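PDB 7CBS: LPXTG cell wall anchor domain-containing protein from Lactobacillus rhamnosus, which forms the basal subunit of the adhesive SpaCBA pilus and probably joins the sortase-built fibre to the cell wall. Local coordinates for residues A[107-112]-A[119-124]; A[98-103]-A[134-139]; A[154-159]-A[166-171]; A[78-83]-A[92-97]. All blocks are in the same frame, centred on the assembly; numbering follows the deposited sequence.

Contact 1 of 4, residues A[107-112]-A[119-124]; sequences LIAQVV and AYFGDL. With MG (magnesium ion), chain I.
V111 carries this contact, packed between the F121 ring and the backbone at A119 and Y120. Strands 107-112 and 119-124 run roughly antiparallel, at 148°, but share no hydrogen bonds. Each finds its backbone partners in other strands, V111 with F68 and F121 with V31.

CG1 of V111 is anti to the backbone N (chi1 164°). It rests on the other strand, 3.9 Å from A119 CB and 3.5 Å from Y120 O. The other branch, V111 CG2, approaches F121 CE1 obliquely at 3.7 Å. The two side chains slide past each other in opposite directions. A109 CB reaches F121 CD1 at 4.1 Å, and I108 CG2 meets L124 CD2 at 4.2 Å. F137 meets the F121 ring edge-to-face.

One polar atom touches the ring. A109 O lies at its edge, near the ring plane, 3.8 Å from F121 CE1.

The metal is bound at D123, whose side chain takes no part in the packing on 107-112. D123 OD1 holds a magnesium ion at 2.0 Å. Three waters, T28 of the same chain and D123 of the second subunit complete the site, and the D123 backbone N is held by D30. The ion therefore lies at the subunit interface.

The two strands are consecutive in the chain but unpaired, and they splay apart from V112 and A119. Side chains of V111, A109, I108, F121 and L124 fill the widening wedge. Such a curled sheet is consistent with the CnaB-like domains of Gram-positive pilins.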
loop_
_atom_site.group_PDB
_atom_site.type_symbol
_atom_site.label_atom_id
_atom_site.label_comp_id
_atom_site.label_asym_id
_atom_site.label_seq_id
_atom_site.Cartn_x
_atom_site.Cartn_y
_atom_site.Cartn_z
ATOM N N LEU A 107 -12.560 14.102 -6.803
ATOM C CA LEU A 107 -12.397 13.852 -5.344
ATOM C C LEU A 107 -12.412 12.338 -5.099
ATOM O O LEU A 107 -13.426 11.696 -5.438
ATOM C CB LEU A 107 -13.516 14.559 -4.569
ATOM C CG LEU A 107 -13.197 14.902 -3.114
ATOM C CD1 LEU A 107 -14.199 15.909 -2.562
ATOM C CD2 LEU A 107 -13.164 13.653 -2.242
ATOM N N ILE A 108 -11.318 11.800 -4.546
ATOM C CA ILE A 108 -11.113 10.339 -4.313
ATOM C C ILE A 108 -11.495 10.009 -2.868
ATOM O O ILE A 108 -12.361 9.129 -2.673
ATOM C CB ILE A 108 -9.661 9.923 -4.624
ATOM C CG1 ILE A 108 -9.264 10.288 -6.059
ATOM C CG2 ILE A 108 -9.449 8.446 -4.304
ATOM C CD1 ILE A 108 -8.378 9.284 -6.769
ATOM N N ALA A 109 -10.859 10.679 -1.899
ATOM C CA ALA A 109 -10.981 10.383 -0.452
ATOM C C ALA A 109 -10.764 11.649 0.385
ATOM O O ALA A 109 -9.962 12.511 -0.028
ATOM C CB ALA A 109 -9.991 9.309 -0.078
ATOM N N GLN A 110 -11.456 11.729 1.525
ATOM C CA GLN A 110 -11.331 12.798 2.552
ATOM C C GLN A 110 -10.980 12.128 3.885
ATOM O O GLN A 110 -11.769 11.278 4.338
ATOM C CB GLN A 110 -12.634 13.597 2.629
ATOM C CG GLN A 110 -12.520 14.888 3.427
ATOM C CD GLN A 110 -13.562 15.897 3.010
ATOM O OE1 GLN A 110 -14.763 15.651 3.110
ATOM N NE2 GLN A 110 -13.103 17.047 2.542
ATOM N N VAL A 111 -9.832 12.483 4.473
ATOM C CA VAL A 111 -9.188 11.745 5.599
ATOM C C VAL A 111 -8.711 12.749 6.655
ATOM O O VAL A 111 -8.099 13.767 6.273
ATOM C CB VAL A 111 -8.029 10.874 5.075
ATOM C CG1 VAL A 111 -7.091 10.419 6.184
ATOM C CG2 VAL A 111 -8.542 9.682 4.280
ATOM N N VAL A 112 -8.955 12.439 7.934
ATOM C CA VAL A 112 -8.620 13.289 9.116
ATOM C C VAL A 112 -7.274 12.817 9.681
ATOM O O VAL A 112 -7.012 11.600 9.634
ATOM C CB VAL A 112 -9.729 13.218 10.185
ATOM C CG1 VAL A 112 -9.627 14.372 11.171
ATOM C CG2 VAL A 112 -11.120 13.160 9.567
ATOM N N ALA A 119 -2.397 11.531 8.086
ATOM C CA ALA A 119 -3.585 11.336 7.223
ATOM C C ALA A 119 -3.261 10.246 6.198
ATOM O O ALA A 119 -2.473 10.528 5.269
ATOM C CB ALA A 119 -3.960 12.636 6.558
ATOM N N TYR A 120 -3.839 9.053 6.375
ATOM C CA TYR A 120 -3.520 7.823 5.603
ATOM C C TYR A 120 -4.439 7.728 4.381
ATOM O O TYR A 120 -5.674 7.718 4.551
ATOM C CB TYR A 120 -3.646 6.587 6.497
ATOM C CG TYR A 120 -3.432 5.277 5.782
ATOM C CD1 TYR A 120 -4.469 4.660 5.095
ATOM C CD2 TYR A 120 -2.193 4.652 5.784
ATOM C CE1 TYR A 120 -4.280 3.464 4.423
ATOM C CE2 TYR A 120 -1.983 3.455 5.114
ATOM C CZ TYR A 120 -3.036 2.855 4.441
ATOM O OH TYR A 120 -2.856 1.669 3.789
ATOM N N PHE A 121 -3.838 7.653 3.188
ATOM C CA PHE A 121 -4.524 7.424 1.889
ATOM C C PHE A 121 -3.988 6.132 1.269
ATOM O O PHE A 121 -2.949 6.184 0.581
ATOM C CB PHE A 121 -4.308 8.607 0.944
ATOM C CG PHE A 121 -4.866 9.920 1.431
ATOM C CD1 PHE A 121 -6.189 10.257 1.201
ATOM C CD2 PHE A 121 -4.062 10.824 2.107
ATOM C CE1 PHE A 121 -6.695 11.473 1.626
ATOM C CE2 PHE A 121 -4.571 12.041 2.535
ATOM C CZ PHE A 121 -5.887 12.360 2.298
ATOM N N GLY A 122 -4.673 5.015 1.525
ATOM C CA GLY A 122 -4.271 3.674 1.067
ATOM C C GLY A 122 -4.816 3.367 -0.315
ATOM O O GLY A 122 -5.916 3.859 -0.637
ATOM N N ASP A 123 -4.059 2.593 -1.098
ATOM C CA ASP A 123 -4.450 2.084 -2.438
ATOM C C ASP A 123 -4.838 3.243 -3.368
ATOM O O ASP A 123 -5.903 3.154 -4.013
ATOM C CB ASP A 123 -5.556 1.035 -2.301
ATOM C CG ASP A 123 -5.115 -0.167 -1.486
ATOM O OD1 ASP A 123 -3.912 -0.507 -1.563
ATOM O OD2 ASP A 123 -5.968 -0.743 -0.771
ATOM N N LEU A 124 -4.000 4.278 -3.449
ATOM C CA LEU A 124 -4.057 5.289 -4.546
ATOM C C LEU A 124 -3.480 4.639 -5.798
ATOM O O LEU A 124 -2.332 4.199 -5.775
ATOM C CB LEU A 124 -3.265 6.541 -4.157
ATOM C CG LEU A 124 -3.951 7.488 -3.169
ATOM C CD1 LEU A 124 -3.056 8.674 -2.847
ATOM C CD2 LEU A 124 -5.288 7.974 -3.709
HETATM MG MG MG I . -2.251 -0.832 -2.567
HETATM O O HOH W 1 -0.321 -1.687 -2.859
HETATM O O HOH W 2 -0.972 0.677 -1.819
HETATM O O HOH W 3 -1.668 -1.778 -0.737
#

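Contact 2 of 4, residues A[98-103]-A[134-139]; sequences DSYQPA and VYLFKE
L136 points its CD2 methyl into a notch formed by Y100 and P102. This single methyl makes all the close apolar contacts between loop 98-103 and strand 134-139. L136 CD2 is 3.9 Å from P102 CG, and the two side chains cross at about a right angle. The same methyl lies at the edge of the Y100 ring, near its plane, 4.1 Å from Y100 CD2. CG of L136 is anti to the backbone N (chi1 167°), which carries the branch out from the strand to the loop.

P102 N sits 4.0 Å above the plane of the Y100 ring, offset toward its rim, so proline and tyrosine lie close together in the loop.

The contact lays the connection between helix 88-95 and strand 107-112 against one face of the sheet. Strand residues alternate across it. L136 and K138 turn to the loop side. Y135 and F137 turn to the other face, where both touch V70 and F137 also meets V31 and L33.

The polar groups find their partners outside the contact. The Y100 hydroxyl is hydrogen-bonded to D76, which ties the ring to helix 74-84. D98 OD1 is held by N151. K138 NZ stands 5.4 Å from D98 OD1, too far for a salt bridge, though the opposite charges may attract weakly. On the strand's other side, E139 makes a long, weak ion pair with K35.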
loop_
_atom_site.group_PDB
_atom_site.type_symbol
_atom_site.label_atom_id
_atom_site.label_comp_id
_atom_site.label_asym_id
_atom_site.label_seq_id
_atom_site.Cartn_x
_atom_site.Cartn_y
_atom_site.Cartn_z
ATOM N N ASP A 98 -4.764 28.066 -5.354
ATOM C CA ASP A 98 -6.155 28.099 -4.825
ATOM C C ASP A 98 -7.117 28.516 -5.943
ATOM O O ASP A 98 -8.336 28.331 -5.763
ATOM C CB ASP A 98 -6.269 29.019 -3.604
ATOM C CG ASP A 98 -5.829 28.374 -2.299
ATOM O OD1 ASP A 98 -5.424 27.202 -2.326
ATOM O OD2 ASP A 98 -5.911 29.053 -1.257
ATOM N N SER A 99 -6.591 29.066 -7.044
ATOM C CA SER A 99 -7.344 29.373 -8.289
ATOM C C SER A 99 -7.957 28.085 -8.850
ATOM O O SER A 99 -9.191 28.049 -9.028
ATOM C CB SER A 99 -6.460 30.044 -9.310
ATOM O OG SER A 99 -5.848 31.204 -8.766
ATOM N N TYR A 100 -7.119 27.071 -9.096
ATOM C CA TYR A 100 -7.491 25.780 -9.736
ATOM C C TYR A 100 -8.655 25.134 -8.979
ATOM O O TYR A 100 -8.462 24.774 -7.798
ATOM C CB TYR A 100 -6.293 24.828 -9.790
ATOM C CG TYR A 100 -6.610 23.472 -10.375
ATOM C CD1 TYR A 100 -6.907 23.324 -11.722
ATOM C CD2 TYR A 100 -6.619 22.338 -9.583
ATOM C CE1 TYR A 100 -7.206 22.082 -12.263
ATOM C CE2 TYR A 100 -6.918 21.091 -10.109
ATOM C CZ TYR A 100 -7.222 20.962 -11.449
ATOM O OH TYR A 100 -7.504 19.730 -11.967
ATOM N N GLN A 101 -9.811 25.004 -9.637
ATOM C CA GLN A 101 -11.015 24.306 -9.099
ATOM C C GLN A 101 -11.110 22.940 -9.770
ATOM O O GLN A 101 -11.529 22.856 -10.918
ATOM C CB GLN A 101 -12.293 25.126 -9.310
ATOM C CG GLN A 101 -13.492 24.602 -8.521
ATOM C CD GLN A 101 -13.207 24.357 -7.056
ATOM O OE1 GLN A 101 -12.538 25.140 -6.385
ATOM N NE2 GLN A 101 -13.722 23.253 -6.538
ATOM N N PRO A 102 -10.718 21.834 -9.088
ATOM C CA PRO A 102 -10.763 20.504 -9.704
ATOM C C PRO A 102 -12.212 20.096 -10.061
ATOM O O PRO A 102 -13.153 20.562 -9.409
ATOM C CB PRO A 102 -10.219 19.567 -8.610
ATOM C CG PRO A 102 -9.521 20.479 -7.607
ATOM C CD PRO A 102 -10.234 21.807 -7.693
ATOM N N ALA A 103 -12.375 19.254 -11.085
ATOM C CA ALA A 103 -13.659 18.595 -11.434
ATOM C C ALA A 103 -14.221 17.921 -10.178
ATOM O O ALA A 103 -13.451 17.222 -9.505
ATOM C CB ALA A 103 -13.455 17.603 -12.551
ATOM N N VAL A 134 -1.549 11.530 -11.078
ATOM C CA VAL A 134 -1.117 12.783 -10.391
ATOM C C VAL A 134 -2.243 13.204 -9.450
ATOM O O VAL A 134 -3.406 13.245 -9.906
ATOM C CB VAL A 134 -0.760 13.902 -11.387
ATOM C CG1 VAL A 134 -0.285 15.164 -10.671
ATOM C CG2 VAL A 134 0.285 13.444 -12.398
ATOM N N TYR A 135 -1.901 13.478 -8.186
ATOM C CA TYR A 135 -2.860 13.739 -7.082
ATOM C C TYR A 135 -2.573 15.117 -6.477
ATOM O O TYR A 135 -1.384 15.475 -6.338
ATOM C CB TYR A 135 -2.790 12.607 -6.055
ATOM C CG TYR A 135 -3.177 11.261 -6.614
ATOM C CD1 TYR A 135 -4.501 10.956 -6.881
ATOM C CD2 TYR A 135 -2.223 10.302 -6.909
ATOM C CE1 TYR A 135 -4.870 9.742 -7.436
ATOM C CE2 TYR A 135 -2.572 9.078 -7.455
ATOM C CZ TYR A 135 -3.900 8.796 -7.716
ATOM O OH TYR A 135 -4.264 7.592 -8.241
ATOM N N LEU A 136 -3.640 15.868 -6.185
ATOM C CA LEU A 136 -3.620 17.160 -5.448
ATOM C C LEU A 136 -4.093 16.905 -4.013
ATOM O O LEU A 136 -5.180 16.324 -3.849
ATOM C CB LEU A 136 -4.543 18.155 -6.161
ATOM C CG LEU A 136 -4.879 19.425 -5.384
ATOM C CD1 LEU A 136 -3.621 20.223 -5.085
ATOM C CD2 LEU A 136 -5.887 20.265 -6.152
ATOM N N PHE A 137 -3.308 17.335 -3.020
ATOM C CA PHE A 137 -3.582 17.145 -1.572
ATOM C C PHE A 137 -3.828 18.513 -0.924
ATOM O O PHE A 137 -2.854 19.269 -0.755
ATOM C CB PHE A 137 -2.419 16.401 -0.909
ATOM C CG PHE A 137 -2.311 14.945 -1.285
ATOM C CD1 PHE A 137 -3.095 13.991 -0.654
ATOM C CD2 PHE A 137 -1.423 14.523 -2.260
ATOM C CE1 PHE A 137 -2.993 12.650 -0.994
ATOM C CE2 PHE A 137 -1.327 13.183 -2.604
ATOM C CZ PHE A 137 -2.112 12.249 -1.972
ATOM N N LYS A 138 -5.084 18.808 -0.575
ATOM C CA LYS A 138 -5.521 20.089 0.044
ATOM C C LYS A 138 -5.983 19.844 1.485
ATOM O O LYS A 138 -6.570 18.777 1.740
ATOM C CB LYS A 138 -6.680 20.715 -0.739
ATOM C CG LYS A 138 -6.420 20.977 -2.215
ATOM C CD LYS A 138 -7.629 21.560 -2.927
ATOM C CE LYS A 138 -8.075 22.903 -2.392
ATOM N NZ LYS A 138 -9.211 23.443 -3.178
ATOM N N GLU A 139 -5.721 20.808 2.372
ATOM C CA GLU A 139 -6.327 20.906 3.725
ATOM C C GLU A 139 -7.655 21.660 3.585
ATOM O O GLU A 139 -7.609 22.874 3.311
ATOM C CB GLU A 139 -5.378 21.621 4.693
ATOM C CG GLU A 139 -5.959 21.809 6.084
ATOM C CD GLU A 139 -5.079 22.608 7.034
ATOM O OE1 GLU A 139 -3.870 22.320 7.107
ATOM O OE2 GLU A 139 -5.609 23.521 7.700
#

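Contact 3 of 4, residues A[154-159]-A[166-171]; sequences VVMSSN and SRIDLF
The backbones of V154 and L170 stay well apart, 9.3 Å between their CA atoms, so segments 154-159 and 166-171 meet through side chains alone. Two apolar pairs bridge the gap.

In the first, V154 CG2 lies 3.8 Å from L170 CD1 and 4.1 Å from L170 CD2, touching both methyls of the leucine fork. The side chains meet at a slant. In the second, M156 CE reaches I168 CD1 at 4.0 Å. The methionine chain is bent at both chi2 (-63°) and chi3 (130°), and this folds its end methyl toward the isoleucine. M156 is also the centre of an inverse gamma turn, closed by a weak bond from S157 N to V155 O. There the chain leaves the strand and heads for helix 158-161.

R167 faces away from this contact. It bonds to S166 and G163 of the second subunit.

V154 pairs with Y135 of strand 131-141, while I168 pairs with D30 and V32 of strand 28-34. The contact thus joins strand 152-155, beside 131-141, to strand 167-170, beside 28-34. F137 packs on V154, and V31 lies against L170. M156 also packs on V29, L126, A133 and Y135.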
loop_
_atom_site.group_PDB
_atom_site.type_symbol
_atom_site.label_atom_id
_atom_site.label_comp_id
_atom_site.label_asym_id
_atom_site.label_seq_id
_atom_site.Cartn_x
_atom_site.Cartn_y
_atom_site.Cartn_z
ATOM N N VAL A 154 1.346 15.710 -6.398
ATOM C CA VAL A 154 2.297 14.560 -6.376
ATOM C C VAL A 154 2.140 13.780 -7.683
ATOM O O VAL A 154 0.990 13.406 -8.014
ATOM C CB VAL A 154 2.055 13.653 -5.155
ATOM C CG1 VAL A 154 3.082 12.531 -5.069
ATOM C CG2 VAL A 154 2.011 14.456 -3.867
ATOM N N VAL A 155 3.253 13.542 -8.378
ATOM C CA VAL A 155 3.309 12.766 -9.647
ATOM C C VAL A 155 3.799 11.351 -9.327
ATOM O O VAL A 155 4.819 11.217 -8.624
ATOM C CB VAL A 155 4.214 13.465 -10.679
ATOM C CG1 VAL A 155 4.233 12.716 -12.002
ATOM C CG2 VAL A 155 3.805 14.923 -10.888
ATOM N N MET A 156 3.088 10.335 -9.816
ATOM C CA MET A 156 3.477 8.910 -9.670
ATOM C C MET A 156 4.578 8.605 -10.689
ATOM O O MET A 156 4.283 7.994 -11.733
ATOM C CB MET A 156 2.263 7.992 -9.851
ATOM C CG MET A 156 1.190 8.219 -8.797
ATOM S SD MET A 156 1.771 7.852 -7.115
ATOM C CE MET A 156 1.261 9.337 -6.239
ATOM N N SER A 157 5.794 9.064 -10.389
ATOM C CA SER A 157 6.989 9.036 -11.277
ATOM C C SER A 157 7.440 7.589 -11.536
ATOM O O SER A 157 6.856 6.664 -10.945
ATOM C CB SER A 157 8.104 9.863 -10.692
ATOM O OG SER A 157 8.322 9.516 -9.335
ATOM N N SER A 158 8.443 7.423 -12.398
ATOM C CA SER A 158 9.003 6.116 -12.849
ATOM C C SER A 158 9.288 5.203 -11.649
ATOM O O SER A 158 8.873 4.033 -11.699
ATOM C CB SER A 158 10.233 6.309 -13.713
ATOM O OG SER A 158 11.414 5.755 -13.140
ATOM N N ASN A 159 9.968 5.724 -10.620
ATOM C CA ASN A 159 10.385 4.972 -9.402
ATOM C C ASN A 159 9.162 4.317 -8.753
ATOM O O ASN A 159 9.270 3.144 -8.324
ATOM C CB ASN A 159 11.105 5.876 -8.399
ATOM C CG ASN A 159 11.609 5.127 -7.186
ATOM O OD1 ASN A 159 12.391 4.186 -7.312
ATOM N ND2 ASN A 159 11.173 5.541 -6.007
ATOM N N SER A 166 6.331 1.367 -1.382
ATOM C CA SER A 166 4.965 0.951 -0.965
ATOM C C SER A 166 4.244 2.129 -0.300
ATOM O O SER A 166 3.006 2.130 -0.337
ATOM C CB SER A 166 5.012 -0.252 -0.067
ATOM O OG SER A 166 5.189 -1.430 -0.836
ATOM N N ARG A 167 5.000 3.077 0.268
ATOM C CA ARG A 167 4.457 4.263 0.983
ATOM C C ARG A 167 5.234 5.525 0.589
ATOM O O ARG A 167 6.478 5.455 0.513
ATOM C CB ARG A 167 4.533 4.051 2.499
ATOM C CG ARG A 167 3.962 5.202 3.309
ATOM C CD ARG A 167 3.843 4.882 4.781
ATOM N NE ARG A 167 2.798 3.910 5.065
ATOM C CZ ARG A 167 2.345 3.619 6.282
ATOM N NH1 ARG A 167 2.829 4.243 7.343
ATOM N NH2 ARG A 167 1.386 2.721 6.429
ATOM N N ILE A 168 4.517 6.624 0.334
ATOM C CA ILE A 168 5.073 8.001 0.170
ATOM C C ILE A 168 4.715 8.806 1.421
ATOM O O ILE A 168 3.513 8.893 1.728
ATOM C CB ILE A 168 4.537 8.686 -1.106
ATOM C CG1 ILE A 168 4.900 7.911 -2.373
ATOM C CG2 ILE A 168 5.017 10.129 -1.182
ATOM C CD1 ILE A 168 4.083 8.294 -3.576
ATOM N N ASP A 169 5.716 9.392 2.086
ATOM C CA ASP A 169 5.550 10.213 3.314
ATOM C C ASP A 169 5.698 11.693 2.954
ATOM O O ASP A 169 6.830 12.115 2.660
ATOM C CB ASP A 169 6.542 9.782 4.396
ATOM C CG ASP A 169 6.132 8.498 5.090
ATOM O OD1 ASP A 169 5.195 8.559 5.904
ATOM O OD2 ASP A 169 6.734 7.450 4.787
ATOM N N LEU A 170 4.592 12.443 2.996
ATOM C CA LEU A 170 4.524 13.884 2.628
ATOM C C LEU A 170 4.528 14.744 3.895
ATOM O O LEU A 170 3.803 14.393 4.845
ATOM C CB LEU A 170 3.259 14.132 1.799
ATOM C CG LEU A 170 3.213 13.440 0.440
ATOM C CD1 LEU A 170 1.831 13.587 -0.177
ATOM C CD2 LEU A 170 4.292 13.988 -0.492
ATOM N N PHE A 171 5.317 15.826 3.887
ATOM C CA PHE A 171 5.464 16.809 4.993
ATOM C C PHE A 171 5.187 18.214 4.459
ATOM O O PHE A 171 6.121 18.980 4.229
ATOM C CB PHE A 171 6.862 16.702 5.608
ATOM C CG PHE A 171 7.151 15.389 6.291
ATOM C CD1 PHE A 171 6.731 15.159 7.591
ATOM C CD2 PHE A 171 7.846 14.382 5.636
ATOM C CE1 PHE A 171 6.995 13.952 8.219
ATOM C CE2 PHE A 171 8.113 13.177 6.267
ATOM C CZ PHE A 171 7.696 12.967 7.558
#

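Contact 4 of 4, residues A[78-83]-A[92-97]; sequences WQLVSK and QTTLSQ
L80 of helix 74-84 reaches across to L95 and T94 of helix 88-95. The tight part is small and apolar. L80 CD1 does all the touching from its side, at 3.7 Å from L95 CD2 and 3.8 Å from L95 CG. The leucines meet at an angle rather than end to end. T94 adds a lighter touch, with its CG2 methyl 4.0 Å from L80 CD1. That methyl is anti to the T94 backbone N, while OG1 lies beside the N and is hydrogen-bonded to V90 O in its own helix. So the threonine offers carbon to the neighbour and keeps its hydroxyl at home. L95 is buried, with F77, V73, Y100 and V153 also packed on it.

The loose side is polar. S82, K83 and T93 are exposed and do not join the two helices. S82 OG donates to W78 O at 2.7 Å, with a C=O...donor angle of 158°. W78 O also accepts from S82 N, so two donors grip one carbonyl.

S96 lies toward strand 152-155, where it packs on V153. Its OG donates to Q92 O, at 2.7 Å and tilted 31° from the carbonyl plane. W78 and Q92 reach the sheet too, bonding to A132 O and V153 O. The arrangement is that of two short consecutive helices with a short connection between them, inserted between strands 67-72 and 107-112 and packed on the sheet.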
loop_
_atom_site.group_PDB
_atom_site.type_symbol
_atom_site.label_atom_id
_atom_site.label_comp_id
_atom_site.label_asym_id
_atom_site.label_seq_id
_atom_site.Cartn_x
_atom_site.Cartn_y
_atom_site.Cartn_z
ATOM N N TRP A 78 -1.219 16.575 -17.233
ATOM C CA TRP A 78 -0.479 16.196 -18.471
ATOM C C TRP A 78 -0.854 17.129 -19.629
ATOM O O TRP A 78 -0.022 17.296 -20.531
ATOM C CB TRP A 78 -0.709 14.726 -18.838
ATOM C CG TRP A 78 -0.145 13.788 -17.820
ATOM C CD1 TRP A 78 -0.801 12.789 -17.163
ATOM C CD2 TRP A 78 1.199 13.797 -17.307
ATOM N NE1 TRP A 78 0.047 12.162 -16.292
ATOM C CE2 TRP A 78 1.279 12.760 -16.357
ATOM C CE3 TRP A 78 2.341 14.568 -17.566
ATOM C CZ2 TRP A 78 2.453 12.480 -15.662
ATOM C CZ3 TRP A 78 3.500 14.289 -16.878
ATOM C CH2 TRP A 78 3.551 13.264 -15.934
ATOM N N GLN A 79 -2.058 17.702 -19.588
ATOM C CA GLN A 79 -2.552 18.696 -20.574
ATOM C C GLN A 79 -1.742 19.987 -20.403
ATOM O O GLN A 79 -1.376 20.588 -21.426
ATOM C CB GLN A 79 -4.057 18.910 -20.388
ATOM N N LEU A 80 -1.454 20.376 -19.158
ATOM C CA LEU A 80 -0.688 21.601 -18.797
ATOM C C LEU A 80 0.781 21.420 -19.192
ATOM O O LEU A 80 1.351 22.347 -19.805
ATOM C CB LEU A 80 -0.829 21.849 -17.291
ATOM C CG LEU A 80 -2.027 22.700 -16.883
ATOM C CD1 LEU A 80 -2.210 22.677 -15.380
ATOM C CD2 LEU A 80 -1.862 24.122 -17.383
ATOM N N VAL A 81 1.363 20.262 -18.860
ATOM C CA VAL A 81 2.790 19.922 -19.151
ATOM C C VAL A 81 3.007 19.854 -20.671
ATOM O O VAL A 81 4.071 20.312 -21.131
ATOM C CB VAL A 81 3.193 18.610 -18.450
ATOM C CG1 VAL A 81 4.513 18.055 -18.963
ATOM C CG2 VAL A 81 3.250 18.793 -16.944
ATOM N N SER A 82 2.048 19.294 -21.416
ATOM C CA SER A 82 2.092 19.164 -22.895
ATOM C C SER A 82 1.975 20.545 -23.551
ATOM O O SER A 82 2.593 20.738 -24.606
ATOM C CB SER A 82 1.023 18.229 -23.397
ATOM O OG SER A 82 1.221 16.922 -22.901
ATOM N N LYS A 83 1.213 21.461 -22.943
ATOM C CA LYS A 83 1.011 22.850 -23.432
ATOM C C LYS A 83 2.278 23.686 -23.202
ATOM O O LYS A 83 2.626 24.476 -24.111
ATOM C CB LYS A 83 -0.176 23.505 -22.715
ATOM C CG LYS A 83 -1.531 23.425 -23.407
ATOM C CD LYS A 83 -2.002 22.066 -23.910
ATOM C CE LYS A 83 -3.489 21.822 -23.712
ATOM N NZ LYS A 83 -4.322 22.955 -24.180
ATOM N N GLN A 92 3.087 21.595 -11.492
ATOM C CA GLN A 92 2.877 21.270 -10.056
ATOM C C GLN A 92 2.443 22.538 -9.316
ATOM O O GLN A 92 1.512 22.448 -8.501
ATOM C CB GLN A 92 4.149 20.695 -9.427
ATOM C CG GLN A 92 4.367 19.224 -9.738
ATOM C CD GLN A 92 5.565 18.679 -9.004
ATOM O OE1 GLN A 92 6.705 19.034 -9.289
ATOM N NE2 GLN A 92 5.311 17.805 -8.040
ATOM N N THR A 93 3.101 23.667 -9.591
ATOM C CA THR A 93 2.855 24.985 -8.944
ATOM C C THR A 93 1.500 25.543 -9.393
ATOM O O THR A 93 0.796 26.102 -8.540
ATOM C CB THR A 93 3.991 25.969 -9.252
ATOM O OG1 THR A 93 5.176 25.443 -8.651
ATOM C CG2 THR A 93 3.727 27.365 -8.731
ATOM N N THR A 94 1.160 25.407 -10.678
ATOM C CA THR A 94 -0.111 25.904 -11.276
ATOM C C THR A 94 -1.300 25.159 -10.653
ATOM O O THR A 94 -2.281 25.833 -10.271
ATOM C CB THR A 94 -0.084 25.786 -12.806
ATOM O OG1 THR A 94 0.931 26.666 -13.294
ATOM C CG2 THR A 94 -1.405 26.140 -13.452
ATOM N N LEU A 95 -1.214 23.829 -10.543
ATOM C CA LEU A 95 -2.305 22.971 -10.003
ATOM C C LEU A 95 -2.334 23.027 -8.469
ATOM O O LEU A 95 -3.313 22.525 -7.891
ATOM C CB LEU A 95 -2.115 21.528 -10.487
ATOM C CG LEU A 95 -2.561 21.225 -11.915
ATOM C CD1 LEU A 95 -2.630 19.724 -12.120
ATOM C CD2 LEU A 95 -3.906 21.872 -12.232
ATOM N N SER A 96 -1.295 23.586 -7.834
ATOM C CA SER A 96 -1.196 23.782 -6.362
ATOM C C SER A 96 -1.864 25.102 -5.950
ATOM O O SER A 96 -2.030 25.314 -4.734
ATOM C CB SER A 96 0.238 23.738 -5.898
ATOM O OG SER A 96 0.753 22.410 -5.933
ATOM N N GLN A 97 -2.228 25.958 -6.912
ATOM C CA GLN A 97 -2.840 27.291 -6.654
ATOM C C GLN A 97 -4.277 27.109 -6.150
ATOM O O GLN A 97 -4.909 26.099 -6.511
ATOM C CB GLN A 97 -2.819 28.154 -7.918
ATOM C CG GLN A 97 -1.424 28.437 -8.458
ATOM C CD GLN A 97 -0.483 28.963 -7.402
ATOM O OE1 GLN A 97 0.130 28.207 -6.651
ATOM N NE2 GLN A 97 -0.352 30.277 -7.352
#

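Along the chain, the helix pair of contact 4 closes first. Loop 98-103 of contact 2 follows, then both strands of contact 1, then strand 134-139, and contact 3 comes last. Contacts 1, 2 and 3 share one curled sheet, in which strand 131-141 pairs with 118-128, 67-72 and 152-155. Y135 and F137 on it touch residues of both contact 1 and contact 3. The centres of contacts 2 and 4 are about 11 Å apart, joined by Y100 on L95. Contacts 1 and 4 lie about 22 Å apart, on opposite sides of the chain's centre. Helices 74-84 and 88-95 lie on one side of the sheet, while contacts 1 and 3 meet the second subunit.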